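PDB 4UUL: L-lactate dehydrogenase from Trichomonas vaginalis, which probably catalyses the reversible NADH-dependent reduction of a 2-keto acid, pyruvate or oxaloacetate, to the corresponding 2-hydroxy acid. Local coordinates for residues Y18-S21 / H22-S26; E28-D32 / R33-L37; N47-T50 / A51-M54. The protein carries 1 engineered substitution. One frame throughout, in Å; residues are numbered along the deposited sequence.

Contact 1 of 3, residues Y18-S21 / H22-S26; sequences YILS and HWIAS
His-22 turns its ring back along helix 15-25 and gives ND1 to the carbonyl O of Tyr-18, one turn earlier, at 2.9 Å. This helix follows the first strand of the Rossmann-type NAD-binding domain. The N-H...O angle is 167°, and the oxygen lies at the ring edge, almost in the imidazole plane. Chi1 of -78° sets CG beside the backbone N of His-22 and opposite its carbonyl carbon, which carries the ring back to that oxygen. The backbone N of His-22 reaches Tyr-18 O only weakly, at 3.4 Å, so the side chain is the firmer of the two donors. The next three residues keep regular i to i+4 bonds, Trp-23 to Ile-19, Ile-24 to Leu-20 and Ala-25 to Ser-21.

The imidazole also presents its edge to the face of the Tyr-18 ring, with centroids 5.2 Å apart and planes at 60°. Tyr-18 OH is held by Glu-55 and by the backbone N of Ala-242 of the second subunit, so this aromatic pair stands at the dimer interface. On another side of the helix, Leu-20 and Ile-24 run alongside each other and point the same way. Ile-24 also packs on Val-35 and Leu-37 of the sheet. Ile-24 CD1 lies 3.7 Å from Leu-20 CD1 and 3.6 Å from Leu-20 O.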
ATOM      1  N   TYR B  18       3.952  -8.004   0.590  1.00 13.61           N
ATOM      2  CA  TYR B  18       4.351  -6.892   1.457  1.00 14.29           C
ATOM      3  C   TYR B  18       3.243  -5.827   1.433  1.00 13.21           C
ATOM      4  O   TYR B  18       2.799  -5.321   2.491  1.00 15.03           O
ATOM      5  CB  TYR B  18       5.652  -6.321   0.949  1.00 15.77           C
ATOM      6  CG  TYR B  18       6.240  -5.171   1.739  1.00 15.25           C
ATOM      7  CD1 TYR B  18       6.829  -5.369   2.974  1.00 16.95           C
ATOM      8  CD2 TYR B  18       6.266  -3.923   1.229  1.00 16.01           C
ATOM      9  CE1 TYR B  18       7.411  -4.325   3.693  1.00 16.82           C
ATOM     10  CE2 TYR B  18       6.856  -2.890   1.902  1.00 16.81           C
ATOM     11  CZ  TYR B  18       7.421  -3.091   3.125  1.00 15.63           C
ATOM     12  OH  TYR B  18       8.034  -2.040   3.720  1.00 16.68           O
ATOM     13  N   ILE B  19       2.843  -5.405   0.236  1.00 12.79           N
ATOM     14  CA  ILE B  19       1.873  -4.337   0.110  1.00 12.95           C
ATOM     15  C   ILE B  19       0.469  -4.830   0.539  1.00 13.30           C
ATOM     16  O   ILE B  19      -0.287  -4.118   1.194  1.00 13.56           O
ATOM     17  CB  ILE B  19       1.859  -3.705  -1.317  1.00 15.05           C
ATOM     18  CG1 ILE B  19       3.237  -3.176  -1.680  1.00 17.94           C
ATOM     19  CG2 ILE B  19       0.791  -2.655  -1.431  1.00 15.89           C
ATOM     20  CD1 ILE B  19       3.413  -2.783  -3.104  1.00 20.01           C
ATOM     21  N   LEU B  20       0.100  -5.993   0.013  1.00 12.57           N
ATOM     22  CA  LEU B  20      -1.204  -6.546   0.306  1.00 12.82           C
ATOM     23  C   LEU B  20      -1.470  -6.724   1.795  1.00 12.52           C
ATOM     24  O   LEU B  20      -2.554  -6.416   2.287  1.00 13.80           O
ATOM     25  CB  LEU B  20      -1.314  -7.865  -0.446  1.00 14.79           C
ATOM     26  CG  LEU B  20      -2.583  -8.642  -0.445  1.00 16.40           C
ATOM     27  CD1 LEU B  20      -3.751  -7.823  -1.028  1.00 16.78           C
ATOM     28  CD2 LEU B  20      -2.368  -9.967  -1.237  1.00 18.76           C
ATOM     29  N   SER B  21      -0.501  -7.270   2.491  1.00 12.59           N
ATOM     30  CA  SER B  21      -0.663  -7.458   3.921  0.80 14.00           C
ATOM     31  C   SER B  21      -0.899  -6.148   4.643  1.00 12.30           C
ATOM     32  O   SER B  21      -1.795  -6.073   5.465  1.00 13.46           O
ATOM     33  CB  SER B  21       0.527  -8.203   4.525  0.80 16.18           C
ATOM     34  OG  SER B  21       1.739  -7.484   4.350  0.80 16.61           O
ATOM     35  N   HIS B  22      -0.119  -5.125   4.320  1.00 13.09           N
ATOM     36  CA  HIS B  22      -0.336  -3.846   4.980  1.00 12.88           C
ATOM     37  C   HIS B  22      -1.685  -3.210   4.617  1.00 12.45           C
ATOM     38  O   HIS B  22      -2.377  -2.655   5.466  1.00 14.09           O
ATOM     39  CB  HIS B  22       0.805  -2.880   4.658  1.00 13.67           C
ATOM     40  CG  HIS B  22       2.064  -3.109   5.437  1.00 13.81           C
ATOM     41  ND1 HIS B  22       3.026  -4.013   5.066  1.00 14.61           N
ATOM     42  CD2 HIS B  22       2.517  -2.533   6.581  1.00 13.30           C
ATOM     43  CE1 HIS B  22       3.998  -4.004   5.969  1.00 15.24           C
ATOM     44  NE2 HIS B  22       3.705  -3.123   6.893  1.00 15.07           N
ATOM     45  N   TRP B  23      -2.068  -3.354   3.366  0.54 12.03           N
ATOM     46  CA  TRP B  23      -3.293  -2.754   2.886  0.54 12.89           C
ATOM     47  C   TRP B  23      -4.470  -3.404   3.587  0.54 13.24           C
ATOM     48  O   TRP B  23      -5.360  -2.733   4.095  0.54 14.70           O
ATOM     49  CB  TRP B  23      -3.364  -2.896   1.375  0.54 14.05           C
ATOM     50  CG  TRP B  23      -4.163  -1.813   0.645  0.54 16.35           C
ATOM     51  CD1 TRP B  23      -5.092  -0.980   1.183  0.54 20.40           C
ATOM     52  CD2 TRP B  23      -4.033  -1.417  -0.733  0.54 16.65           C
ATOM     53  NE1 TRP B  23      -5.618  -0.148   0.213  0.54 22.48           N
ATOM     54  CE2 TRP B  23      -4.963  -0.378  -0.966  0.54 20.26           C
ATOM     55  CE3 TRP B  23      -3.230  -1.839  -1.780  0.54 19.44           C
ATOM     56  CZ2 TRP B  23      -5.093   0.244  -2.200  0.54 21.00           C
ATOM     57  CZ3 TRP B  23      -3.369  -1.223  -3.006  0.54 22.10           C
ATOM     58  CH2 TRP B  23      -4.294  -0.205  -3.206  0.54 21.81           C
ATOM     59  N   ILE B  24      -4.457  -4.720   3.665  1.00 13.34           N
ATOM     60  CA  ILE B  24      -5.518  -5.447   4.365  1.00 13.97           C
ATOM     61  C   ILE B  24      -5.528  -5.095   5.866  1.00 14.28           C
ATOM     62  O   ILE B  24      -6.586  -4.854   6.468  1.00 14.51           O
ATOM     63  CB  ILE B  24      -5.376  -6.958   4.159  1.00 14.24           C
ATOM     64  CG1 ILE B  24      -5.680  -7.283   2.680  1.00 14.55           C
ATOM     65  CG2 ILE B  24      -6.363  -7.728   5.052  1.00 14.63           C
ATOM     66  CD1 ILE B  24      -5.332  -8.649   2.266  1.00 14.99           C
ATOM     67  N   ALA B  25      -4.343  -5.055   6.476  1.00 13.25           N
ATOM     68  CA  ALA B  25      -4.248  -4.757   7.902  1.00 13.40           C
ATOM     69  C   ALA B  25      -4.733  -3.349   8.237  1.00 14.97           C
ATOM     70  O   ALA B  25      -5.127  -3.103   9.378  1.00 15.54           O
ATOM     71  CB  ALA B  25      -2.863  -4.952   8.408  1.00 14.21           C
ATOM     72  N   SER B  26      -4.662  -2.439   7.267  1.00 14.36           N
ATOM     73  CA  SER B  26      -5.127  -1.080   7.447  1.00 16.49           C
ATOM     74  C   SER B  26      -6.630  -0.966   7.495  1.00 15.82           C
ATOM     75  O   SER B  26      -7.129   0.128   7.803  1.00 18.10           O
ATOM     76  CB  SER B  26      -4.594  -0.192   6.325  1.00 16.63           C
ATOM     77  OG  SER B  26      -5.361  -0.323   5.142  1.00 19.40           O
TER

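Contact 2 of 3, residues E28-D32 / R33-L37; sequences ELYGD and RQVYL
Tyr-30 and Arg-33 are the two ends of a type II' beta turn on the way from helix 15-25 into strand 35-40, the second strand of the Rossmann-type sheet. One backbone bond closes the turn and a water bridges two of its carbonyls. Arg-33 N donates to Tyr-30 O at 3.1 Å, approaching from above the carbonyl plane. The water donates to both Gly-31 O, at 2.8 Å, and Arg-33 O, at 2.7 Å, joining the second and fourth residues of the turn. Gly-31 has a positive phi of 66°, a conformation that glycine adopts readily.

Among the side chains, Arg-33 is fully extended and runs beside Tyr-30, pointing the same way. Its guanidinium stands at 85° to the phenol ring, so the two flat groups do not stack, and Arg-33 NH1 comes to 3.9 Å from Tyr-30 CE1. NE of Arg-33 is bonded to Glu-3 O.

The apolar part falls to Tyr-30 and Val-35, the first residue of the strand. Tyr-30 also packs on Ala-5 and Val-7 of strand 5-10 and on Leu-256 of helix 242-257, bridging sheet and helix. From the start of the strand, Val-35 CG1 lies 3.7 Å from Tyr-30 CD2 and 4.0 Å from Tyr-30 CB.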
ATOM      1  N   GLU B  28      -8.834  -1.960   4.851  1.00 17.65           N
ATOM      2  CA  GLU B  28      -9.459  -1.677   3.568  1.00 19.83           C
ATOM      3  C   GLU B  28     -10.319  -2.816   3.029  1.00 20.21           C
ATOM      4  O   GLU B  28     -11.224  -2.565   2.244  1.00 24.71           O
ATOM      5  CB  GLU B  28      -8.396  -1.337   2.537  1.00 22.89           C
ATOM      6  CG  GLU B  28      -8.872  -1.392   1.086  1.00 24.04           C
ATOM      7  CD  GLU B  28      -9.966  -0.384   0.776  1.00 28.00           C
ATOM      8  OE1 GLU B  28     -10.148   0.599   1.558  1.00 29.95           O
ATOM      9  OE2 GLU B  28     -10.624  -0.580  -0.282  1.00 28.26           O
ATOM     10  N   LEU B  29     -10.059  -4.045   3.443  1.00 16.21           N
ATOM     11  CA  LEU B  29     -10.775  -5.187   2.862  1.00 15.35           C
ATOM     12  C   LEU B  29     -12.055  -5.485   3.656  1.00 16.92           C
ATOM     13  O   LEU B  29     -13.121  -5.587   3.072  1.00 17.94           O
ATOM     14  CB  LEU B  29      -9.857  -6.390   2.875  1.00 15.63           C
ATOM     15  CG  LEU B  29     -10.466  -7.669   2.304  1.00 15.24           C
ATOM     16  CD1 LEU B  29     -10.935  -7.497   0.879  1.00 16.23           C
ATOM     17  CD2 LEU B  29      -9.462  -8.820   2.323  1.00 16.29           C
ATOM     18  N   TYR B  30     -11.943  -5.623   4.970  1.00 16.20           N
ATOM     19  CA  TYR B  30     -13.023  -6.112   5.833  1.00 16.50           C
ATOM     20  C   TYR B  30     -13.692  -5.005   6.660  1.00 18.00           C
ATOM     21  O   TYR B  30     -14.482  -5.278   7.564  1.00 20.21           O
ATOM     22  CB  TYR B  30     -12.470  -7.194   6.768  1.00 17.94           C
ATOM     23  CG  TYR B  30     -12.552  -8.588   6.177  1.00 16.08           C
ATOM     24  CD1 TYR B  30     -13.713  -9.312   6.238  1.00 16.90           C
ATOM     25  CD2 TYR B  30     -11.439  -9.168   5.584  1.00 16.93           C
ATOM     26  CE1 TYR B  30     -13.783 -10.595   5.741  1.00 16.75           C
ATOM     27  CE2 TYR B  30     -11.509 -10.435   5.032  1.00 17.04           C
ATOM     28  CZ  TYR B  30     -12.680 -11.168   5.162  1.00 16.74           C
ATOM     29  OH  TYR B  30     -12.725 -12.440   4.669  1.00 18.17           O
ATOM     30  N   GLY B  31     -13.383  -3.756   6.349  1.00 19.02           N
ATOM     31  CA  GLY B  31     -14.097  -2.680   7.007  1.00 19.55           C
ATOM     32  C   GLY B  31     -13.820  -2.608   8.500  1.00 21.27           C
ATOM     33  O   GLY B  31     -12.662  -2.639   8.902  1.00 22.81           O
ATOM     34  N   ASP B  32     -14.859  -2.505   9.311  1.00 22.31           N
ATOM     35  CA  ASP B  32     -14.657  -2.421  10.744  1.00 24.48           C
ATOM     36  C   ASP B  32     -14.196  -3.727  11.394  1.00 24.20           C
ATOM     37  O   ASP B  32     -13.800  -3.734  12.551  1.00 26.02           O
ATOM     38  CB  ASP B  32     -15.947  -1.961  11.441  1.00 28.02           C
ATOM     39  CG  ASP B  32     -16.309  -0.529  11.128  1.00 32.22           C
ATOM     40  OD1 ASP B  32     -15.484   0.205  10.566  1.00 30.30           O
ATOM     41  OD2 ASP B  32     -17.432  -0.140  11.444  1.00 38.39           O
ATOM     42  N   ARG B  33     -14.293  -4.835  10.676  1.00 21.92           N
ATOM     43  CA  ARG B  33     -13.959  -6.128  11.240  1.00 20.88           C
ATOM     44  C   ARG B  33     -12.441  -6.319  11.310  1.00 20.22           C
ATOM     45  O   ARG B  33     -11.728  -5.914  10.395  1.00 21.11           O
ATOM     46  CB  ARG B  33     -14.580  -7.210  10.374  1.00 21.73           C
ATOM     47  CG  ARG B  33     -14.410  -8.602  10.931  1.00 21.77           C
ATOM     48  CD  ARG B  33     -15.198  -9.608  10.108  1.00 22.28           C
ATOM     49  NE  ARG B  33     -15.011 -10.954  10.642  1.00 21.66           N
ATOM     50  CZ  ARG B  33     -15.335 -12.062  10.001  1.00 24.03           C
ATOM     51  NH1 ARG B  33     -15.870 -11.977   8.795  1.00 24.20           N
ATOM     52  NH2 ARG B  33     -15.092 -13.236  10.563  1.00 26.53           N
ATOM     53  N   GLN B  34     -11.941  -6.930  12.378  1.00 20.20           N
ATOM     54  CA  GLN B  34     -10.519  -7.222  12.428  1.00 19.38           C
ATOM     55  C   GLN B  34     -10.112  -8.354  11.495  1.00 16.92           C
ATOM     56  O   GLN B  34     -10.963  -9.189  11.116  1.00 17.91           O
ATOM     57  CB  GLN B  34     -10.087  -7.564  13.826  1.00 19.72           C
ATOM     58  CG  GLN B  34     -10.133  -6.399  14.799  1.00 23.30           C
ATOM     59  CD  GLN B  34      -9.355  -6.712  16.026  1.00 26.09           C
ATOM     60  OE1 GLN B  34      -9.645  -7.693  16.725  1.00 27.31           O
ATOM     61  NE2 GLN B  34      -8.351  -5.892  16.305  1.00 27.82           N
ATOM     62  N   VAL B  35      -8.818  -8.382  11.176  1.00 17.11           N
ATOM     63  CA  VAL B  35      -8.249  -9.411  10.343  1.00 16.15           C
ATOM     64  C   VAL B  35      -7.095 -10.083  11.077  1.00 15.81           C
ATOM     65  O   VAL B  35      -6.402  -9.469  11.890  1.00 16.94           O
ATOM     66  CB  VAL B  35      -7.780  -8.851   8.990  1.00 16.31           C
ATOM     67  CG1 VAL B  35      -8.958  -8.346   8.208  1.00 18.69           C
ATOM     68  CG2 VAL B  35      -6.687  -7.799   9.168  1.00 17.50           C
ATOM     69  N   TYR B  36      -6.937 -11.368  10.790  1.00 16.39           N
ATOM     70  CA  TYR B  36      -5.835 -12.167  11.288  1.00 15.77           C
ATOM     71  C   TYR B  36      -5.124 -12.744  10.049  1.00 14.19           C
ATOM     72  O   TYR B  36      -5.767 -13.429   9.245  1.00 15.88           O
ATOM     73  CB  TYR B  36      -6.295 -13.303  12.225  1.00 17.55           C
ATOM     74  CG  TYR B  36      -5.147 -14.083  12.798  1.00 18.81           C
ATOM     75  CD1 TYR B  36      -4.493 -15.043  12.033  1.00 19.24           C
ATOM     76  CD2 TYR B  36      -4.758 -13.926  14.116  1.00 20.09           C
ATOM     77  CE1 TYR B  36      -3.469 -15.804  12.546  1.00 21.54           C
ATOM     78  CE2 TYR B  36      -3.730 -14.690  14.650  1.00 21.25           C
ATOM     79  CZ  TYR B  36      -3.073 -15.613  13.844  1.00 21.72           C
ATOM     80  OH  TYR B  36      -2.047 -16.361  14.368  1.00 24.10           O
ATOM     81  N   LEU B  37      -3.853 -12.373   9.835  1.00 14.68           N
ATOM     82  CA  LEU B  37      -3.134 -12.710   8.585  1.00 14.55           C
ATOM     83  C   LEU B  37      -2.353 -13.997   8.748  1.00 15.19           C
ATOM     84  O   LEU B  37      -1.559 -14.148   9.652  1.00 16.77           O
ATOM     85  CB  LEU B  37      -2.201 -11.569   8.173  1.00 15.33           C
ATOM     86  CG  LEU B  37      -2.892 -10.233   7.875  1.00 14.78           C
ATOM     87  CD1 LEU B  37      -1.851  -9.212   7.546  1.00 16.37           C
ATOM     88  CD2 LEU B  37      -3.854 -10.409   6.781  1.00 21.36           C
TER
HETATM   89  O   HOH W   1     -10.754  -4.635   8.228  1.00 17.96           O

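Contact 3 of 3, residues N47-T50 / A51-M54; sequences NRLT and ALTM
Met-54 lies one turn after Thr-50 on helix 46-57, the crossover helix between strands 35-40 and 64-70 of the Rossmann-type domain, and its side chain folds back over the earlier residue. Met-54 CB sits 3.6 Å from Thr-50 O. Met-54 CG comes closer to Thr-50 O, 3.3 Å, because chi1 of -76° places it beside the backbone N of Met-54 that bonds to that carbonyl. Met-54 SD stays 3.9 Å from Thr-50 O and meets the methyl of Thr-50, with Thr-50 CG2 at 4.2 Å. Met-54 also packs on Asp-231 of the second subunit, while Thr-50 and Ala-51 lie against His-235 of that subunit.

Thr-50 O accepts the backbone bond from Met-54 N at 2.9 Å; Thr-53 OG1 lies at the same distance, its proton not settled. Thr-50 OG1 bonds back to Met-46 O. The methyl of Thr-53 instead turns to the preceding carbonyl, Thr-53 CG2 lying 3.5 Å from Leu-49 O, and the Thr-53 side chain packs on Leu-39, Phe-67 and Ala-69 of the sheet.

Regular i to i+4 bonds from Ala-51, Leu-52 and Thr-53 continue the helix. Arg-48, whose carbonyl takes the bond from Leu-52 N, contacts NADH in a cofactor-bound structure of this protein; none is bound to this chain. The chemistry thus sorts by direction: Leu-49 and Thr-53 meet the sheet, Thr-50 and Met-54 meet the partner subunit, and the Thr-50 hydroxyl is satisfied by a backbone oxygen of its own helix, while that of Thr-53 lies close to another.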
ATOM      1  N   ASN B  47      13.440 -14.915   6.659  1.00 24.04           N
ATOM      2  CA  ASN B  47      13.939 -13.644   7.198  1.00 25.60           C
ATOM      3  C   ASN B  47      13.203 -12.420   6.606  1.00 23.63           C
ATOM      4  O   ASN B  47      12.839 -11.477   7.361  1.00 22.90           O
ATOM      5  CB  ASN B  47      15.428 -13.523   7.001  1.00 31.41           C
ATOM      6  CG  ASN B  47      16.207 -14.388   7.969  1.00 38.74           C
ATOM      7  OD1 ASN B  47      15.679 -14.841   8.992  1.00 38.85           O
ATOM      8  ND2 ASN B  47      17.453 -14.634   7.648  1.00 42.91           N
ATOM      9  N   ARG B  48      12.939 -12.445   5.296  1.00 22.20           N
ATOM     10  CA  ARG B  48      12.180 -11.361   4.705  1.00 22.94           C
ATOM     11  C   ARG B  48      10.736 -11.352   5.246  1.00 21.64           C
ATOM     12  O   ARG B  48      10.114 -10.301   5.426  1.00 21.77           O
ATOM     13  CB  ARG B  48      12.226 -11.468   3.186  1.00 26.96           C
ATOM     14  CG  ARG B  48      12.092 -10.122   2.493  1.00 39.40           C
ATOM     15  CD  ARG B  48      12.254 -10.215   1.015  1.00 48.64           C
ATOM     16  NE  ARG B  48      11.447  -9.206   0.339  1.00 53.78           N
ATOM     17  CZ  ARG B  48      10.938  -9.353  -0.885  1.00 58.03           C
ATOM     18  NH1 ARG B  48      11.137 -10.484  -1.561  1.00 58.94           N
ATOM     19  NH2 ARG B  48      10.202  -8.388  -1.425  1.00 58.87           N
ATOM     20  N   LEU B  49      10.191 -12.529   5.523  1.00 19.96           N
ATOM     21  CA  LEU B  49       8.859 -12.555   6.083  1.00 20.69           C
ATOM     22  C   LEU B  49       8.850 -11.988   7.498  1.00 19.56           C
ATOM     23  O   LEU B  49       7.926 -11.237   7.867  1.00 20.46           O
ATOM     24  CB  LEU B  49       8.265 -13.970   6.048  1.00 24.74           C
ATOM     25  CG  LEU B  49       6.772 -14.021   6.351  1.00 25.05           C
ATOM     26  CD1 LEU B  49       5.951 -12.964   5.580  1.00 24.57           C
ATOM     27  CD2 LEU B  49       6.305 -15.396   6.009  1.00 28.94           C
ATOM     28  N   THR B  50       9.889 -12.286   8.281  1.00 19.48           N
ATOM     29  CA  THR B  50      10.022 -11.717   9.600  1.00 21.49           C
ATOM     30  C   THR B  50      10.081 -10.185   9.498  1.00 20.31           C
ATOM     31  O   THR B  50       9.430  -9.478  10.283  1.00 20.86           O
ATOM     32  CB  THR B  50      11.223 -12.280  10.326  1.00 23.15           C
ATOM     33  OG1 THR B  50      11.009 -13.680  10.538  1.00 26.70           O
ATOM     34  CG2 THR B  50      11.418 -11.594  11.678  1.00 26.93           C
ATOM     35  N   ALA B  51      10.852  -9.670   8.538  1.00 19.96           N
ATOM     36  CA  ALA B  51      10.899  -8.229   8.325  1.00 20.59           C
ATOM     37  C   ALA B  51       9.511  -7.657   8.042  1.00 18.24           C
ATOM     38  O   ALA B  51       9.168  -6.591   8.545  1.00 18.56           O
ATOM     39  CB  ALA B  51      11.844  -7.865   7.194  1.00 23.84           C
ATOM     40  N   LEU B  52       8.723  -8.330   7.214  0.85 18.78           N
ATOM     41  CA  LEU B  52       7.346  -7.891   6.926  0.85 17.76           C
ATOM     42  C   LEU B  52       6.550  -7.801   8.221  0.85 16.90           C
ATOM     43  O   LEU B  52       5.883  -6.823   8.479  0.85 17.71           O
ATOM     44  CB  LEU B  52       6.640  -8.794   5.888  0.85 19.11           C
ATOM     45  CG  LEU B  52       5.095  -8.741   5.949  0.85 19.37           C
ATOM     46  CD1 LEU B  52       4.649  -7.392   5.569  0.85 21.76           C
ATOM     47  CD2 LEU B  52       4.514  -9.767   4.977  0.85 22.25           C
ATOM     48  N   THR B  53       6.598  -8.855   9.030  1.00 17.27           N
ATOM     49  CA  THR B  53       5.793  -8.847  10.236  1.00 18.35           C
ATOM     50  C   THR B  53       6.236  -7.764  11.199  1.00 17.40           C
ATOM     51  O   THR B  53       5.406  -7.191  11.916  1.00 16.15           O
ATOM     52  CB  THR B  53       5.691 -10.198  10.930  1.00 19.78           C
ATOM     53  OG1 THR B  53       6.956 -10.592  11.426  1.00 21.54           O
ATOM     54  CG2 THR B  53       5.146 -11.249   9.969  1.00 21.60           C
ATOM     55  N   MET B  54       7.528  -7.458  11.218  1.00 17.06           N
ATOM     56  CA  MET B  54       7.995  -6.389  12.098  1.00 17.02           C
ATOM     57  C   MET B  54       7.391  -5.048  11.636  1.00 15.98           C
ATOM     58  O   MET B  54       7.022  -4.196  12.475  1.00 16.75           O
ATOM     59  CB  MET B  54       9.482  -6.333  12.016  1.00 18.44           C
ATOM     60  CG  MET B  54      10.182  -7.432  12.766  1.00 20.52           C
ATOM     61  SD  MET B  54      11.981  -7.515  12.418  1.00 28.57           S
ATOM     62  CE  MET B  54      12.618  -6.328  13.569  1.00 32.22           C
TER

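Contacts 1, 2 and 3 follow in series along the chain within the NAD-binding domain, tracing helix 15-25, the turn into strand 35-40, and helix 46-57. Contact 1 lies between the others in space, its centre about 10 Å from that of contact 2 and about 13 Å from that of contact 3, whereas the centres of contacts 2 and 3 are about 20 Å apart and the two do not touch. Helix 15-25 packs against strand 35-40, and Leu-52 of contact 3 reaches Ser-21, His-22 and Tyr-18. The two helices connect strands 5-10, 35-40 and 64-70, neighbours in one parallel sheet. Both also meet the second subunit, so this part of the domain contributes directly to the dimer interface.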